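Local coordinates for D-alanyl-D-alanine carboxypeptidase (Streptococcus pneumoniae R6, PDB 1XP4), which probably removes the C-terminal D-alanine from cell-wall peptide precursors, acting as a serine-type D-Ala-D-Ala carboxypeptidase in peptidoglycan synthesis, at residues Thr47-Tyr52 and Lys182-Val187; Ile190-Ser195 and Gly219-Lys224; Met126-Leu131 and Thr140-Thr145. All blocks are in the same frame, centred on the assembly; numbering follows the deposited sequence.

Contact 1. Residues Thr47-Tyr52 and Lys182-Val187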
ATOM      1  N   THR A  47      -6.187   4.931   7.935  1.00 17.22           N
ATOM      2  CA  THR A  47      -6.535   4.688   9.337  1.00 16.65           C
ATOM      3  C   THR A  47      -5.628   3.645   9.970  1.00 16.64           C
ATOM      4  O   THR A  47      -5.013   3.874  11.014  1.00 16.97           O
ATOM      5  CB  THR A  47      -7.989   4.189   9.471  1.00 16.72           C
ATOM      6  OG1 THR A  47      -8.894   5.219   9.043  1.00 19.18           O
ATOM      7  CG2 THR A  47      -8.291   3.813  10.912  1.00 10.44           C
ATOM      8  N   VAL A  48      -5.559   2.495   9.318  1.00 16.35           N
ATOM      9  CA  VAL A  48      -4.756   1.376   9.775  1.00 18.09           C
ATOM     10  C   VAL A  48      -3.261   1.700   9.882  1.00 19.57           C
ATOM     11  O   VAL A  48      -2.543   1.079  10.676  1.00 19.54           O
ATOM     12  CB  VAL A  48      -5.002   0.160   8.840  1.00 18.28           C
ATOM     13  CG1 VAL A  48      -3.826  -0.786   8.861  1.00 20.86           C
ATOM     14  CG2 VAL A  48      -6.269  -0.571   9.281  1.00 17.94           C
ATOM     15  N   TYR A  49      -2.788   2.671   9.097  1.00 19.79           N
ATOM     16  CA  TYR A  49      -1.377   3.053   9.147  1.00 16.52           C
ATOM     17  C   TYR A  49      -1.073   3.745  10.462  1.00 16.34           C
ATOM     18  O   TYR A  49      -0.009   3.557  11.036  1.00 18.79           O
ATOM     19  CB  TYR A  49      -1.009   4.011   8.018  1.00 15.87           C
ATOM     20  CG  TYR A  49       0.480   4.252   7.905  1.00 15.99           C
ATOM     21  CD1 TYR A  49       1.287   3.396   7.152  1.00 18.33           C
ATOM     22  CD2 TYR A  49       1.089   5.327   8.557  1.00 17.47           C
ATOM     23  CE1 TYR A  49       2.665   3.604   7.040  1.00 19.16           C
ATOM     24  CE2 TYR A  49       2.473   5.545   8.455  1.00 19.50           C
ATOM     25  CZ  TYR A  49       3.252   4.680   7.692  1.00 19.93           C
ATOM     26  OH  TYR A  49       4.608   4.891   7.554  1.00 18.77           O
ATOM     27  N   LEU A  50      -2.000   4.562  10.940  1.00 14.17           N
ATOM     28  CA  LEU A  50      -1.761   5.249  12.196  1.00 14.76           C
ATOM     29  C   LEU A  50      -1.817   4.261  13.363  1.00 14.69           C
ATOM     30  O   LEU A  50      -1.162   4.455  14.393  1.00 15.46           O
ATOM     31  CB  LEU A  50      -2.778   6.381  12.373  1.00 13.45           C
ATOM     32  CG  LEU A  50      -2.710   7.476  11.294  1.00 12.99           C
ATOM     33  CD1 LEU A  50      -3.775   8.527  11.552  1.00  9.39           C
ATOM     34  CD2 LEU A  50      -1.327   8.121  11.290  1.00  9.88           C
ATOM     35  N   VAL A  51      -2.582   3.189  13.181  1.00 14.35           N
ATOM     36  CA  VAL A  51      -2.730   2.155  14.200  1.00 13.95           C
ATOM     37  C   VAL A  51      -1.443   1.356  14.367  1.00 15.60           C
ATOM     38  O   VAL A  51      -1.028   1.060  15.492  1.00 16.62           O
ATOM     39  CB  VAL A  51      -3.859   1.177  13.843  1.00 14.19           C
ATOM     40  CG1 VAL A  51      -3.993   0.136  14.932  1.00 14.57           C
ATOM     41  CG2 VAL A  51      -5.169   1.928  13.665  1.00 13.16           C
ATOM     42  N   TYR A  52      -0.819   0.993  13.250  1.00 15.56           N
ATOM     43  CA  TYR A  52       0.438   0.253  13.309  1.00 16.56           C
ATOM     44  C   TYR A  52       1.516   1.180  13.860  1.00 17.04           C
ATOM     45  O   TYR A  52       2.424   0.745  14.572  1.00 19.09           O
ATOM     46  CB  TYR A  52       0.841  -0.259  11.920  1.00 15.99           C
ATOM     47  CG  TYR A  52       0.177  -1.564  11.532  1.00 14.83           C
ATOM     48  CD1 TYR A  52       0.555  -2.763  12.131  1.00 15.72           C
ATOM     49  CD2 TYR A  52      -0.847  -1.599  10.590  1.00 13.28           C
ATOM     50  CE1 TYR A  52      -0.075  -3.972  11.798  1.00 13.73           C
ATOM     51  CE2 TYR A  52      -1.483  -2.796  10.255  1.00 13.01           C
ATOM     52  CZ  TYR A  52      -1.091  -3.974  10.863  1.00 12.91           C
ATOM     53  OH  TYR A  52      -1.715  -5.155  10.542  1.00 16.22           O
ATOM     54  N   LYS A 182       5.097  -1.377   2.603  1.00 16.24           N
ATOM     55  CA  LYS A 182       6.541  -1.302   2.775  1.00 16.49           C
ATOM     56  C   LYS A 182       6.986  -1.108   4.217  1.00 17.85           C
ATOM     57  O   LYS A 182       7.987  -1.681   4.635  1.00 20.22           O
ATOM     58  CB  LYS A 182       7.108  -0.176   1.919  1.00 15.73           C
ATOM     59  CG  LYS A 182       7.881  -0.658   0.715  1.00 15.51           C
ATOM     60  CD  LYS A 182       8.163   0.497  -0.212  1.00 18.42           C
ATOM     61  CE  LYS A 182       9.243   0.136  -1.196  1.00 20.09           C
ATOM     62  NZ  LYS A 182      10.505  -0.163  -0.474  1.00 22.09           N
ATOM     63  N   LYS A 183       6.242  -0.304   4.972  1.00 18.65           N
ATOM     64  CA  LYS A 183       6.570  -0.018   6.368  1.00 20.01           C
ATOM     65  C   LYS A 183       6.009  -1.044   7.367  1.00 22.02           C
ATOM     66  O   LYS A 183       6.621  -1.308   8.409  1.00 23.53           O
ATOM     67  CB  LYS A 183       6.079   1.389   6.720  1.00 20.02           C
ATOM     68  CG  LYS A 183       6.253   1.802   8.169  1.00 20.33           C
ATOM     69  CD  LYS A 183       7.701   1.848   8.572  1.00 22.40           C
ATOM     70  CE  LYS A 183       7.846   2.294  10.016  1.00 24.39           C
ATOM     71  NZ  LYS A 183       9.242   2.099  10.520  1.00 30.12           N
ATOM     72  N   TYR A 184       4.851  -1.616   7.047  1.00 21.99           N
ATOM     73  CA  TYR A 184       4.207  -2.608   7.905  1.00 19.91           C
ATOM     74  C   TYR A 184       3.759  -3.818   7.088  1.00 19.17           C
ATOM     75  O   TYR A 184       2.569  -4.039   6.865  1.00 19.86           O
ATOM     76  CB  TYR A 184       3.010  -1.980   8.629  1.00 19.43           C
ATOM     77  CG  TYR A 184       3.392  -0.793   9.488  1.00 21.47           C
ATOM     78  CD1 TYR A 184       4.103  -0.966  10.679  1.00 20.02           C
ATOM     79  CD2 TYR A 184       3.087   0.511   9.084  1.00 20.48           C
ATOM     80  CE1 TYR A 184       4.506   0.129  11.443  1.00 19.31           C
ATOM     81  CE2 TYR A 184       3.484   1.609   9.838  1.00 18.75           C
ATOM     82  CZ  TYR A 184       4.195   1.411  11.014  1.00 19.30           C
ATOM     83  OH  TYR A 184       4.620   2.497  11.742  1.00 19.68           O
ATOM     84  N   PRO A 185       4.722  -4.622   6.627  1.00 18.32           N
ATOM     85  CA  PRO A 185       4.428  -5.816   5.832  1.00 18.19           C
ATOM     86  C   PRO A 185       3.460  -6.748   6.555  1.00 17.82           C
ATOM     87  O   PRO A 185       2.796  -7.563   5.915  1.00 17.86           O
ATOM     88  CB  PRO A 185       5.799  -6.462   5.663  1.00 16.12           C
ATOM     89  CG  PRO A 185       6.726  -5.309   5.726  1.00 18.01           C
ATOM     90  CD  PRO A 185       6.168  -4.490   6.849  1.00 17.37           C
ATOM     91  N   GLN A 186       3.399  -6.625   7.884  1.00 15.67           N
ATOM     92  CA  GLN A 186       2.527  -7.456   8.718  1.00 16.19           C
ATOM     93  C   GLN A 186       1.066  -7.370   8.299  1.00 15.76           C
ATOM     94  O   GLN A 186       0.344  -8.362   8.333  1.00 12.84           O
ATOM     95  CB  GLN A 186       2.605  -7.033  10.189  1.00 16.17           C
ATOM     96  CG  GLN A 186       3.981  -6.666  10.678  1.00 21.57           C
ATOM     97  CD  GLN A 186       4.212  -5.171  10.699  1.00 21.81           C
ATOM     98  OE1 GLN A 186       5.089  -4.658  10.008  1.00 25.88           O
ATOM     99  NE2 GLN A 186       3.430  -4.463  11.504  1.00 21.44           N
ATOM    100  N   VAL A 187       0.638  -6.168   7.925  1.00 13.91           N
ATOM    101  CA  VAL A 187      -0.736  -5.930   7.524  1.00 12.40           C
ATOM    102  C   VAL A 187      -1.222  -6.961   6.518  1.00 12.36           C
ATOM    103  O   VAL A 187      -2.403  -7.290   6.475  1.00 11.19           O
ATOM    104  CB  VAL A 187      -0.899  -4.510   6.939  1.00 13.21           C
ATOM    105  CG1 VAL A 187      -0.251  -4.412   5.558  1.00 11.54           C
ATOM    106  CG2 VAL A 187      -2.364  -4.147   6.901  1.00 13.93           C
TER

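Contact 2. Residues Ile190-Ser195 and Gly219-Lys224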
ATOM      1  N   ILE A 190      -3.070 -10.027   7.572  1.00 15.27           N
ATOM      2  CA  ILE A 190      -4.467  -9.877   7.931  1.00 15.89           C
ATOM      3  C   ILE A 190      -5.310  -9.871   6.654  1.00 18.18           C
ATOM      4  O   ILE A 190      -6.115 -10.775   6.448  1.00 22.01           O
ATOM      5  CB  ILE A 190      -4.717  -8.570   8.730  1.00 15.27           C
ATOM      6  CG1 ILE A 190      -3.916  -8.586  10.034  1.00  8.10           C
ATOM      7  CG2 ILE A 190      -6.203  -8.429   9.031  1.00 14.04           C
ATOM      8  CD1 ILE A 190      -3.969  -7.301  10.802  1.00  5.15           C
ATOM      9  N   THR A 191      -5.102  -8.872   5.793  1.00 18.15           N
ATOM     10  CA  THR A 191      -5.851  -8.734   4.537  1.00 17.95           C
ATOM     11  C   THR A 191      -5.916 -10.059   3.769  1.00 17.90           C
ATOM     12  O   THR A 191      -6.893 -10.367   3.081  1.00 15.93           O
ATOM     13  CB  THR A 191      -5.218  -7.636   3.626  1.00 18.56           C
ATOM     14  OG1 THR A 191      -3.872  -7.996   3.290  1.00 19.16           O
ATOM     15  CG2 THR A 191      -5.206  -6.289   4.338  1.00 15.78           C
ATOM     16  N   LYS A 192      -4.850 -10.830   3.918  1.00 18.05           N
ATOM     17  CA  LYS A 192      -4.677 -12.137   3.304  1.00 19.02           C
ATOM     18  C   LYS A 192      -5.818 -13.104   3.682  1.00 18.56           C
ATOM     19  O   LYS A 192      -6.397 -13.758   2.823  1.00 20.66           O
ATOM     20  CB  LYS A 192      -3.330 -12.688   3.787  1.00 19.92           C
ATOM     21  CG  LYS A 192      -2.781 -13.927   3.125  1.00 19.52           C
ATOM     22  CD  LYS A 192      -1.460 -14.285   3.814  1.00 22.62           C
ATOM     23  CE  LYS A 192      -0.701 -15.418   3.116  1.00 25.15           C
ATOM     24  NZ  LYS A 192      -0.148 -15.032   1.787  1.00 23.66           N
ATOM     25  N   LYS A 193      -6.140 -13.185   4.968  1.00 15.19           N
ATOM     26  CA  LYS A 193      -7.182 -14.086   5.447  1.00 15.88           C
ATOM     27  C   LYS A 193      -8.543 -13.962   4.767  1.00 17.28           C
ATOM     28  O   LYS A 193      -9.136 -12.887   4.734  1.00 19.89           O
ATOM     29  CB  LYS A 193      -7.385 -13.890   6.945  1.00 15.14           C
ATOM     30  CG  LYS A 193      -6.160 -14.111   7.777  1.00 14.37           C
ATOM     31  CD  LYS A 193      -6.465 -13.830   9.232  1.00 18.53           C
ATOM     32  CE  LYS A 193      -5.229 -14.011  10.092  1.00 19.48           C
ATOM     33  NZ  LYS A 193      -5.521 -13.637  11.493  1.00 24.11           N
ATOM     34  N   PRO A 194      -9.063 -15.070   4.223  1.00 17.62           N
ATOM     35  CA  PRO A 194     -10.372 -15.042   3.559  1.00 16.76           C
ATOM     36  C   PRO A 194     -11.507 -15.062   4.585  1.00 16.45           C
ATOM     37  O   PRO A 194     -12.668 -14.814   4.263  1.00 16.62           O
ATOM     38  CB  PRO A 194     -10.334 -16.284   2.682  1.00 16.60           C
ATOM     39  CG  PRO A 194      -9.459 -17.211   3.458  1.00 16.17           C
ATOM     40  CD  PRO A 194      -8.350 -16.323   3.925  1.00 15.43           C
ATOM     41  N   SER A 195     -11.152 -15.367   5.828  1.00 17.73           N
ATOM     42  CA  SER A 195     -12.102 -15.393   6.944  1.00 19.05           C
ATOM     43  C   SER A 195     -11.289 -15.485   8.226  1.00 20.36           C
ATOM     44  O   SER A 195     -10.191 -16.046   8.239  1.00 21.07           O
ATOM     45  CB  SER A 195     -13.092 -16.578   6.850  1.00 17.62           C
ATOM     46  OG  SER A 195     -12.498 -17.839   7.121  1.00 16.83           O
ATOM     47  N   GLY A 219      -1.906 -15.554  -6.041  1.00 16.86           N
ATOM     48  CA  GLY A 219      -0.929 -14.531  -5.714  1.00 15.80           C
ATOM     49  C   GLY A 219      -1.446 -13.415  -4.824  1.00 15.28           C
ATOM     50  O   GLY A 219      -0.704 -12.849  -4.025  1.00 14.97           O
ATOM     51  N   PHE A 220      -2.729 -13.113  -4.946  1.00 15.03           N
ATOM     52  CA  PHE A 220      -3.332 -11.997  -4.212  1.00 17.17           C
ATOM     53  C   PHE A 220      -3.248 -12.248  -2.700  1.00 17.75           C
ATOM     54  O   PHE A 220      -3.044 -13.361  -2.229  1.00 20.77           O
ATOM     55  CB  PHE A 220      -4.802 -11.846  -4.672  1.00 16.82           C
ATOM     56  CG  PHE A 220      -4.948 -10.783  -5.734  1.00 17.58           C
ATOM     57  CD1 PHE A 220      -4.824 -11.128  -7.070  1.00 18.01           C
ATOM     58  CD2 PHE A 220      -5.045  -9.437  -5.399  1.00 14.71           C
ATOM     59  CE1 PHE A 220      -4.701 -10.144  -8.038  1.00 18.24           C
ATOM     60  CE2 PHE A 220      -4.946  -8.467  -6.385  1.00 13.10           C
ATOM     61  CZ  PHE A 220      -4.752  -8.815  -7.705  1.00 14.87           C
ATOM     62  N   ASP A 221      -3.305 -11.132  -1.942  1.00 16.41           N
ATOM     63  CA  ASP A 221      -3.361 -11.171  -0.466  1.00 19.21           C
ATOM     64  C   ASP A 221      -3.704  -9.780   0.096  1.00 21.24           C
ATOM     65  O   ASP A 221      -3.412  -9.462   1.233  1.00 18.72           O
ATOM     66  CB  ASP A 221      -2.042 -11.682   0.133  1.00 20.08           C
ATOM     67  CG  ASP A 221      -0.832 -10.992  -0.485  1.00 22.99           C
ATOM     68  OD1 ASP A 221      -0.984 -10.299  -1.479  1.00 26.34           O
ATOM     69  OD2 ASP A 221       0.267 -11.172   0.022  1.00 24.45           O
ATOM     70  N   GLY A 222      -4.269  -8.931  -0.775  1.00 20.00           N
ATOM     71  CA  GLY A 222      -4.757  -7.622  -0.300  1.00 20.00           C
ATOM     72  C   GLY A 222      -5.593  -6.926  -1.376  1.00 20.00           C
ATOM     73  O   GLY A 222      -5.740  -7.422  -2.472  1.00 20.00           O
ATOM     74  N   LEU A 223      -6.132  -5.719  -1.062  1.00 19.97           N
ATOM     75  CA  LEU A 223      -5.705  -4.960   0.112  1.00 15.21           C
ATOM     76  C   LEU A 223      -6.884  -4.351   0.874  1.00 14.72           C
ATOM     77  O   LEU A 223      -6.909  -4.322   2.092  1.00 13.42           O
ATOM     78  CB  LEU A 223      -4.809  -3.823  -0.384  1.00 11.84           C
ATOM     79  CG  LEU A 223      -4.012  -3.163   0.747  1.00  9.25           C
ATOM     80  CD1 LEU A 223      -3.036  -4.134   1.416  1.00  7.38           C
ATOM     81  CD2 LEU A 223      -3.171  -1.980   0.264  1.00  9.56           C
ATOM     82  N   LYS A 224      -7.844  -3.801   0.099  1.00 12.90           N
ATOM     83  CA  LYS A 224      -9.027  -3.169   0.703  1.00 12.94           C
ATOM     84  C   LYS A 224     -10.101  -2.790  -0.331  1.00 12.52           C
ATOM     85  O   LYS A 224      -9.854  -2.067  -1.275  1.00 16.25           O
ATOM     86  CB  LYS A 224      -8.629  -1.896   1.450  1.00 11.69           C
ATOM     87  CG  LYS A 224      -9.749  -1.428   2.382  1.00 13.80           C
ATOM     88  CD  LYS A 224     -10.013  -2.396   3.526  1.00 14.09           C
ATOM     89  CE  LYS A 224     -11.395  -2.182   4.156  1.00 15.03           C
ATOM     90  NZ  LYS A 224     -12.395  -2.284   3.101  1.00 18.15           N
TER
HETATM   91  O   HOH W   1       1.733 -12.658   2.438  1.00 18.18           O

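Contact 3. Residues Met126-Leu131 and Thr140-Thr145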
HETATM    1  N   MSE A 126      -4.915  13.835  12.337  1.00 17.99           N
HETATM    2  CA  MSE A 126      -3.708  13.034  12.263  1.00 18.85           C
HETATM    3  C   MSE A 126      -3.559  12.475  10.856  1.00 21.14           C
HETATM    4  O   MSE A 126      -2.460  12.480  10.293  1.00 23.73           O
HETATM    5  CB  MSE A 126      -3.748  11.888  13.280  1.00 20.52           C
HETATM    6  CG  MSE A 126      -3.379  12.297  14.697  1.00 21.46           C
HETATM    7 SE   MSE A 126      -3.475  10.860  15.988  1.00 29.50          SE
HETATM    8  CE  MSE A 126      -2.225   9.637  15.175  1.00 25.50           C
HETATM    9  N   MSE A 127      -4.653  11.995  10.270  1.00 20.54           N
HETATM   10  CA  MSE A 127      -4.537  11.453   8.927  1.00 20.61           C
HETATM   11  C   MSE A 127      -4.328  12.556   7.893  1.00 19.53           C
HETATM   12  O   MSE A 127      -3.751  12.318   6.826  1.00 20.20           O
HETATM   13  CB  MSE A 127      -5.733  10.536   8.575  1.00 20.50           C
HETATM   14  CG  MSE A 127      -7.071  10.863   9.209  1.00 21.08           C
HETATM   15 SE   MSE A 127      -8.357   9.365   9.204  1.00 22.14          SE
HETATM   16  CE  MSE A 127      -8.391   8.943   7.317  1.00 22.58           C
ATOM     17  N   ARG A 128      -4.764  13.772   8.208  1.00 16.96           N
ATOM     18  CA  ARG A 128      -4.555  14.884   7.285  1.00 14.48           C
ATOM     19  C   ARG A 128      -3.072  15.232   7.298  1.00 13.35           C
ATOM     20  O   ARG A 128      -2.488  15.569   6.269  1.00 13.13           O
ATOM     21  CB  ARG A 128      -5.363  16.114   7.704  1.00 10.66           C
ATOM     22  CG  ARG A 128      -6.844  15.969   7.506  1.00 15.40           C
ATOM     23  CD  ARG A 128      -7.603  17.221   7.897  1.00 15.35           C
ATOM     24  NE  ARG A 128      -9.032  17.074   7.633  1.00 19.83           N
ATOM     25  CZ  ARG A 128      -9.931  18.034   7.824  1.00 20.53           C
ATOM     26  NH1 ARG A 128      -9.544  19.216   8.283  1.00 20.87           N
ATOM     27  NH2 ARG A 128     -11.217  17.816   7.559  1.00 18.67           N
ATOM     28  N   ALA A 129      -2.470  15.142   8.476  1.00 12.26           N
ATOM     29  CA  ALA A 129      -1.065  15.466   8.629  1.00 14.09           C
ATOM     30  C   ALA A 129      -0.210  14.417   7.960  1.00 16.97           C
ATOM     31  O   ALA A 129       0.720  14.744   7.217  1.00 18.93           O
ATOM     32  CB  ALA A 129      -0.710  15.569  10.095  1.00 11.35           C
ATOM     33  N   LYS A 130      -0.530  13.153   8.228  1.00 18.78           N
ATOM     34  CA  LYS A 130       0.205  12.032   7.659  1.00 18.80           C
ATOM     35  C   LYS A 130       0.219  12.102   6.132  1.00 20.04           C
ATOM     36  O   LYS A 130       1.252  11.883   5.502  1.00 21.67           O
ATOM     37  CB  LYS A 130      -0.420  10.714   8.118  1.00 19.96           C
ATOM     38  CG  LYS A 130       0.274   9.477   7.577  1.00 23.56           C
ATOM     39  CD  LYS A 130       1.765   9.452   7.924  1.00 28.08           C
ATOM     40  CE  LYS A 130       2.025   9.270   9.420  1.00 28.87           C
ATOM     41  NZ  LYS A 130       3.481   9.065   9.710  1.00 29.40           N
ATOM     42  N   LEU A 131      -0.924  12.406   5.529  1.00 20.42           N
ATOM     43  CA  LEU A 131      -0.969  12.498   4.083  1.00 20.16           C
ATOM     44  C   LEU A 131      -0.026  13.596   3.588  1.00 20.70           C
ATOM     45  O   LEU A 131       0.654  13.424   2.576  1.00 21.80           O
ATOM     46  CB  LEU A 131      -2.402  12.761   3.598  1.00 19.55           C
ATOM     47  CG  LEU A 131      -3.426  11.624   3.747  1.00 17.33           C
ATOM     48  CD1 LEU A 131      -4.744  12.047   3.116  1.00 15.97           C
ATOM     49  CD2 LEU A 131      -2.925  10.364   3.073  1.00 14.99           C
ATOM     50  N   THR A 140      -8.960  14.963   0.719  1.00 22.49           N
ATOM     51  CA  THR A 140     -10.066  15.513   1.488  1.00 21.66           C
ATOM     52  C   THR A 140     -10.485  14.437   2.472  1.00 21.07           C
ATOM     53  O   THR A 140     -11.100  13.445   2.079  1.00 22.58           O
ATOM     54  CB  THR A 140     -11.275  15.827   0.608  1.00 22.68           C
ATOM     55  OG1 THR A 140     -10.936  16.867  -0.315  1.00 22.68           O
ATOM     56  CG2 THR A 140     -12.456  16.260   1.472  1.00 17.88           C
ATOM     57  N   VAL A 141     -10.151  14.627   3.744  1.00 18.56           N
ATOM     58  CA  VAL A 141     -10.496  13.644   4.759  1.00 17.23           C
ATOM     59  C   VAL A 141     -11.358  14.247   5.851  1.00 16.11           C
ATOM     60  O   VAL A 141     -10.954  15.185   6.537  1.00 15.92           O
ATOM     61  CB  VAL A 141      -9.227  13.033   5.417  1.00 19.62           C
ATOM     62  CG1 VAL A 141      -9.624  11.922   6.399  1.00 16.43           C
ATOM     63  CG2 VAL A 141      -8.283  12.500   4.342  1.00 16.22           C
ATOM     64  N   VAL A 142     -12.549  13.690   6.013  1.00 16.18           N
ATOM     65  CA  VAL A 142     -13.473  14.160   7.029  1.00 15.46           C
ATOM     66  C   VAL A 142     -13.772  13.076   8.071  1.00 18.03           C
ATOM     67  O   VAL A 142     -14.207  13.386   9.185  1.00 18.00           O
ATOM     68  CB  VAL A 142     -14.784  14.660   6.388  1.00 15.17           C
ATOM     69  CG1 VAL A 142     -14.489  15.897   5.556  1.00 11.10           C
ATOM     70  CG2 VAL A 142     -15.419  13.555   5.521  1.00 10.38           C
ATOM     71  N   ASN A 143     -13.552  11.811   7.709  1.00 16.68           N
ATOM     72  CA  ASN A 143     -13.773  10.716   8.647  1.00 18.11           C
ATOM     73  C   ASN A 143     -12.784   9.583   8.461  1.00 17.62           C
ATOM     74  O   ASN A 143     -12.043   9.543   7.480  1.00 17.78           O
ATOM     75  CB  ASN A 143     -15.216  10.182   8.587  1.00 20.40           C
ATOM     76  CG  ASN A 143     -15.696   9.899   7.177  1.00 23.91           C
ATOM     77  OD1 ASN A 143     -15.141   9.064   6.468  1.00 27.13           O
ATOM     78  ND2 ASN A 143     -16.749  10.594   6.772  1.00 26.53           N
ATOM     79  N   THR A 144     -12.780   8.664   9.416  1.00 16.26           N
ATOM     80  CA  THR A 144     -11.860   7.542   9.402  1.00 14.96           C
ATOM     81  C   THR A 144     -12.396   6.290   8.753  1.00 14.12           C
ATOM     82  O   THR A 144     -11.667   5.318   8.614  1.00 14.56           O
ATOM     83  CB  THR A 144     -11.474   7.150  10.820  1.00 15.40           C
ATOM     84  OG1 THR A 144     -12.625   6.616  11.487  1.00 17.03           O
ATOM     85  CG2 THR A 144     -10.986   8.353  11.583  1.00 17.05           C
ATOM     86  N   THR A 145     -13.659   6.300   8.356  1.00 17.00           N
ATOM     87  CA  THR A 145     -14.264   5.107   7.775  1.00 18.18           C
ATOM     88  C   THR A 145     -14.389   5.077   6.265  1.00 18.48           C
ATOM     89  O   THR A 145     -14.069   4.075   5.634  1.00 21.49           O
ATOM     90  CB  THR A 145     -15.655   4.865   8.377  1.00 17.79           C
ATOM     91  OG1 THR A 145     -16.495   5.985   8.088  1.00 21.42           O
ATOM     92  CG2 THR A 145     -15.562   4.711   9.885  1.00 18.73           C
TER

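Contact 1. Residues Thr47-Tyr52 and Lys182-Val187
An aromatic cluster of Tyr49, Tyr52 and Tyr184 joins helix 44-57 to the end of helix 170-183, where Tyr184 is the first residue to leave helical backbone angles. The Tyr184 ring reaches between the two tyrosines of the other helix and meets each in a different way. Toward Tyr49 it presents its edge: Tyr184 CE2 lies over one face of the Tyr49 ring, 3.5 Å from Tyr49 CE1, and the planes stand at 72°, which defines a T-shaped pair. Toward Tyr52 the same ring offers a face. Tyr52 CB sits above its middle, 3.4 Å from the Tyr184 centroid, as a CH-pi contact. The two ring planes are only 20° apart here, but the rings are slid so far, with 5.3 Å between the centroids of Tyr52 and Tyr184, that they barely overlap.

Helix 44-57 has at its start Lys44, the predicted proton acceptor of the SxxK motif of penicillin-binding proteins, and the side chain of Val48 is about 5 Å from that of Lys44. Val48 touches Val187 through CG1 and CG2 at 4.2 Å.

With CG turned away from its own carbonyl carbon (chi1 -84°), the Tyr52 ring extends toward Gln186 and Val187. Its CE2 meets Val187 CG2 at 3.7 Å, while Gln186 NE2 approaches Tyr52 CD1 obliquely at 3.4 Å, the amide nearly perpendicular to the ring. On the other side of Tyr184, the aliphatic part of Lys183 lies against the Tyr49 hydroxyl, CG to OH 3.6 Å. The polar ends are held from helix 44-57: Glu56 OE1 is hydrogen-bonded to Tyr184 OH, and Glu56 OE2 forms a salt bridge with Lys183 NZ. Trp134 adds a further edge-to-face partner for Tyr49.

Contact 2. Residues Ile190-Ser195 and Gly219-Lys224
Lys192 and Asp221 bring their backbones close, CA to CA 4.1 Å, where residues 191-192 pass Asp221 and Gly222 of strand 220-228; from Thr191 to Gly222 the CA atoms are 5.1 Å apart. This strand is an outermost one of the five-stranded antiparallel sheet. It is modelled with a cis peptide before Leu223, and Leu223 and Lys224 together face Val236 in a classic beta bulge.

Thr191 carries the direct polar link. Its OG1 occupies the position between backbone N and carbonyl carbon (chi1 61°), from which it donates a hydrogen bond to Asp221 O at 2.6 Å, arriving in the carbonyl plane with a C=O...OG1 angle of 149°. The methyl branch turns to Leu223, Thr191 CG2 lying 3.4 Å from Leu223 O and 4.2 Å from Leu223 CD1.

The aliphatic part of Lys192 crosses Asp221 at a slant, its CG 3.8 Å from Asp221 CB. The charged ends stay beyond salt-bridge range and are joined by one water, which accepts from Lys192 NZ at 3.1 Å and donates to Asp221 OD2 at 3.2 Å. Asp221 OD1 has a direct salt bridge to Arg245.

Two positive groups would thus tend to keep the Asp221 carboxylate ionised, one directly and one through water, while Thr191 ties down one carbonyl of the strand, three residues before Lys224, the predicted substrate-binding lysine.

Contact 3. Residues Met126-Leu131 and Thr140-Thr145
Arg128 and Val141 form the polar part of this contact, in which helix 120-133 packs against the irregular loop following it, within the helical part of the D-alanyl-D-alanine carboxypeptidase domain, of the beta-lactamase clan. The guanidinium approaches side-on: Arg128 NE at 2.9 Å and Arg128 NH2 at 2.8 Å both donate to Val141 O. The acceptor lies only 3° out of the guanidinium plane. The N-H...O angles are about 145° for both; NE lies in the carbonyl plane, NH2 is tilted 23° from it. The extended chain from CG to NE carries the group there.

Beside this grip the Val141 side chain points at the helix and splits its methyls. CG1 meets the methyl CE of selenomethionine Met127 at 3.4 Å, and CG2 meets Leu131 CD1 at 3.8 Å. Met127 bends at its last torsion, which brings CE back to Val141 while its SE touches Thr144 CG2 at 3.7 Å.

Farther out, Tyr157 makes a cation-pi contact with Arg128, and Asn166 side-chain atoms bond to Val142 N and Asn143 O. Thr144 OG1 bonds to Glu120 at the start of the same helix. Thr145 O accepts a hydrogen bond from NZ of Lys44, the predicted proton acceptor.

Overall arrangement
All three contacts are largely buried, contact 1 nearest the chain centre (about 9 Å between centres), then contact 2 (12 Å) and contact 3 (16 Å); exposed touching residues number two in contact 1 (Lys183, Gln186), one in contact 2 (Lys192) and none in contact 3. Their chemistry differs: contact 1 is aromatic and apolar, between a helix and the chain leaving another; contact 2 joins a short helix to a sheet edge through a hydroxyl and a water; contact 3 combines a guanidinium grip on a backbone carbonyl with apolar contacts. Thr47 OG1 probably bonds to Thr144 O, 2.8 Å apart, linking contacts 1 and 3; Ile190 packs on Tyr52; contacts 2 and 3 do not touch.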